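Local coordinates for protein glutaredoxin (Methanosarcina acetivorans, PDB 5CAX) that reduces protein disulfides with coenzyme M as a glutaredoxin-like enzyme of the thioredoxin fold, and probably serves in electron transfer, at residues C33-K38 and V88-K93. Numbering follows the deposited sequence.
Sequences CKKTKK and VGFKEK
Phe90 lays its ring against helix 31-43 in a CH-pi and van der Waals contact. It joins that helix to the turn between edge strand 85-88 and helix 92-99 of the thioredoxin fold. Lys35 CB sits over one ring face, 3.7 Å from the centroid and 10° off the ring normal. The Lys35 chain bends at its second torsion (chi2 -54°) and leads its ammonium end away, so the methylene does the touching. Phe90 CE1 comes closest, 3.2 Å from Lys35 O, without a hydrogen bond. On the Thr36 side, OG1 comes obliquely to the ring, 3.3 Å from Phe90 CD1. This hydroxyl is hydrogen-bonded to the backbone O of Trp32. Phe90 CG is turned away from its own N (chi1 177°), carrying the ring toward the helix. Phe90 centres an inverse gamma turn. At the backbone angles of Gly89 a side chain would run into Val88 O; its backbone is hydrogen-bonded to Pro77. Trp32 and Leu39 touch the Phe90 side chain. Lys35 CB is likely to lose its aromatic partner, and a gap to open between helix and turn, if an alanine replaces Phe90. The Thr36 side chain is about 7 Å from the cadmium ion bound at Cys30, Cys33 and Phe76. No hydrogen bond or salt bridge spans the segments; their direct contact is nonpolar, one ring with a methylene over its face and oxygens near its carbons.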
loop_
_atom_site.group_PDB
_atom_site.type_symbol
_atom_site.label_atom_id
_atom_site.label_comp_id
_atom_site.label_asym_id
_atom_site.label_seq_id
_atom_site.Cartn_x
_atom_site.Cartn_y
_atom_site.Cartn_z
ATOM N N CYS A 33 2.527 -3.742 8.528
ATOM C CA CYS A 33 2.560 -2.707 7.495
ATOM C C CYS A 33 3.956 -2.611 6.864
ATOM O O CYS A 33 4.100 -2.662 5.645
ATOM C CB CYS A 33 2.171 -1.357 8.088
ATOM S SG CYS A 33 0.414 -0.997 8.132
ATOM N N LYS A 34 4.981 -2.571 7.706
ATOM C CA LYS A 34 6.361 -2.482 7.249
ATOM C C LYS A 34 6.774 -3.781 6.570
ATOM O O LYS A 34 7.516 -3.773 5.589
ATOM C CB LYS A 34 7.290 -2.154 8.419
ATOM C CG LYS A 34 7.245 -0.690 8.792
ATOM C CD LYS A 34 8.139 -0.356 9.949
ATOM C CE LYS A 34 7.466 -0.738 11.234
ATOM N NZ LYS A 34 8.339 -0.485 12.396
ATOM N N LYS A 35 6.295 -4.902 7.103
ATOM C CA LYS A 35 6.545 -6.206 6.486
ATOM C C LYS A 35 5.930 -6.292 5.089
ATOM O O LYS A 35 6.474 -6.947 4.204
ATOM C CB LYS A 35 5.981 -7.342 7.361
ATOM C CG LYS A 35 6.743 -7.726 8.631
ATOM C CD LYS A 35 8.194 -8.054 8.358
ATOM C CE LYS A 35 8.962 -8.385 9.663
ATOM N NZ LYS A 35 10.431 -8.526 9.466
ATOM N N THR A 36 4.797 -5.625 4.894
ATOM C CA THR A 36 4.155 -5.595 3.579
ATOM C C THR A 36 5.003 -4.831 2.556
ATOM O O THR A 36 5.242 -5.343 1.460
ATOM C CB THR A 36 2.732 -4.975 3.633
ATOM O OG1 THR A 36 1.940 -5.666 4.600
ATOM C CG2 THR A 36 2.046 -5.073 2.282
ATOM N N LYS A 37 5.451 -3.623 2.896
ATOM C CA LYS A 37 6.280 -2.856 1.956
ATOM C C LYS A 37 7.640 -3.507 1.723
ATOM O O LYS A 37 8.202 -3.398 0.624
ATOM C CB LYS A 37 6.429 -1.388 2.390
ATOM C CG LYS A 37 7.527 -1.060 3.343
ATOM C CD LYS A 37 8.715 -0.391 2.671
ATOM C CE LYS A 37 9.578 0.202 3.765
ATOM N NZ LYS A 37 10.935 0.621 3.357
ATOM N N LYS A 38 8.179 -4.144 2.763
ATOM C CA LYS A 38 9.415 -4.917 2.648
ATOM C C LYS A 38 9.214 -6.101 1.705
ATOM O O LYS A 38 10.112 -6.484 0.972
ATOM C CB LYS A 38 9.857 -5.430 4.015
ATOM C CG LYS A 38 11.161 -6.221 4.020
ATOM C CD LYS A 38 11.354 -6.931 5.356
ATOM C CE LYS A 38 12.772 -7.499 5.535
ATOM N NZ LYS A 38 13.201 -8.496 4.500
ATOM N N VAL A 88 -6.193 -6.372 1.903
ATOM C CA VAL A 88 -6.188 -5.905 3.281
ATOM C C VAL A 88 -5.329 -6.876 4.122
ATOM O O VAL A 88 -5.562 -8.082 4.125
ATOM C CB VAL A 88 -7.636 -5.798 3.843
ATOM C CG1 VAL A 88 -7.638 -5.163 5.217
ATOM C CG2 VAL A 88 -8.510 -4.971 2.914
ATOM N N GLY A 89 -4.323 -6.343 4.813
ATOM C CA GLY A 89 -3.422 -7.158 5.611
ATOM C C GLY A 89 -2.094 -7.524 4.943
ATOM O O GLY A 89 -1.888 -7.327 3.745
ATOM N N PHE A 90 -1.174 -8.049 5.748
ATOM C CA PHE A 90 0.087 -8.571 5.239
ATOM C C PHE A 90 -0.144 -9.999 4.710
ATOM O O PHE A 90 0.224 -10.992 5.342
ATOM C CB PHE A 90 1.159 -8.534 6.338
ATOM C CG PHE A 90 2.482 -9.117 5.922
ATOM C CD1 PHE A 90 3.084 -8.716 4.734
ATOM C CD2 PHE A 90 3.126 -10.049 6.720
ATOM C CE1 PHE A 90 4.294 -9.246 4.347
ATOM C CE2 PHE A 90 4.348 -10.584 6.339
ATOM C CZ PHE A 90 4.934 -10.181 5.151
ATOM N N LYS A 91 -0.761 -10.081 3.539
ATOM C CA LYS A 91 -1.133 -11.354 2.936
ATOM C C LYS A 91 -0.232 -11.692 1.754
ATOM O O LYS A 91 -0.551 -11.359 0.604
ATOM C CB LYS A 91 -2.597 -11.297 2.510
ATOM C CG LYS A 91 -3.512 -11.166 3.705
ATOM C CD LYS A 91 -4.960 -11.336 3.360
ATOM C CE LYS A 91 -5.804 -11.393 4.627
ATOM N NZ LYS A 91 -5.848 -10.148 5.434
ATOM N N GLU A 92 0.881 -12.365 2.056
ATOM C CA GLU A 92 1.954 -12.641 1.101
ATOM C C GLU A 92 1.554 -13.432 -0.154
ATOM O O GLU A 92 1.780 -12.960 -1.268
ATOM C CB GLU A 92 3.083 -13.391 1.805
ATOM C CG GLU A 92 4.375 -13.447 1.007
ATOM C CD GLU A 92 5.583 -13.823 1.853
ATOM O OE1 GLU A 92 5.491 -13.792 3.100
ATOM O OE2 GLU A 92 6.632 -14.163 1.271
ATOM N N LYS A 93 0.988 -14.631 0.008
ATOM C CA LYS A 93 0.579 -15.421 -1.159
ATOM C C LYS A 93 -0.389 -14.606 -2.020
ATOM O O LYS A 93 -0.257 -14.539 -3.236
ATOM C CB LYS A 93 -0.049 -16.766 -0.752
ATOM C CG LYS A 93 -0.798 -17.460 -1.898
ATOM C CD LYS A 93 -1.256 -18.890 -1.575
ATOM C CE LYS A 93 -2.605 -18.935 -0.864
ATOM N NZ LYS A 93 -3.164 -20.311 -0.799
#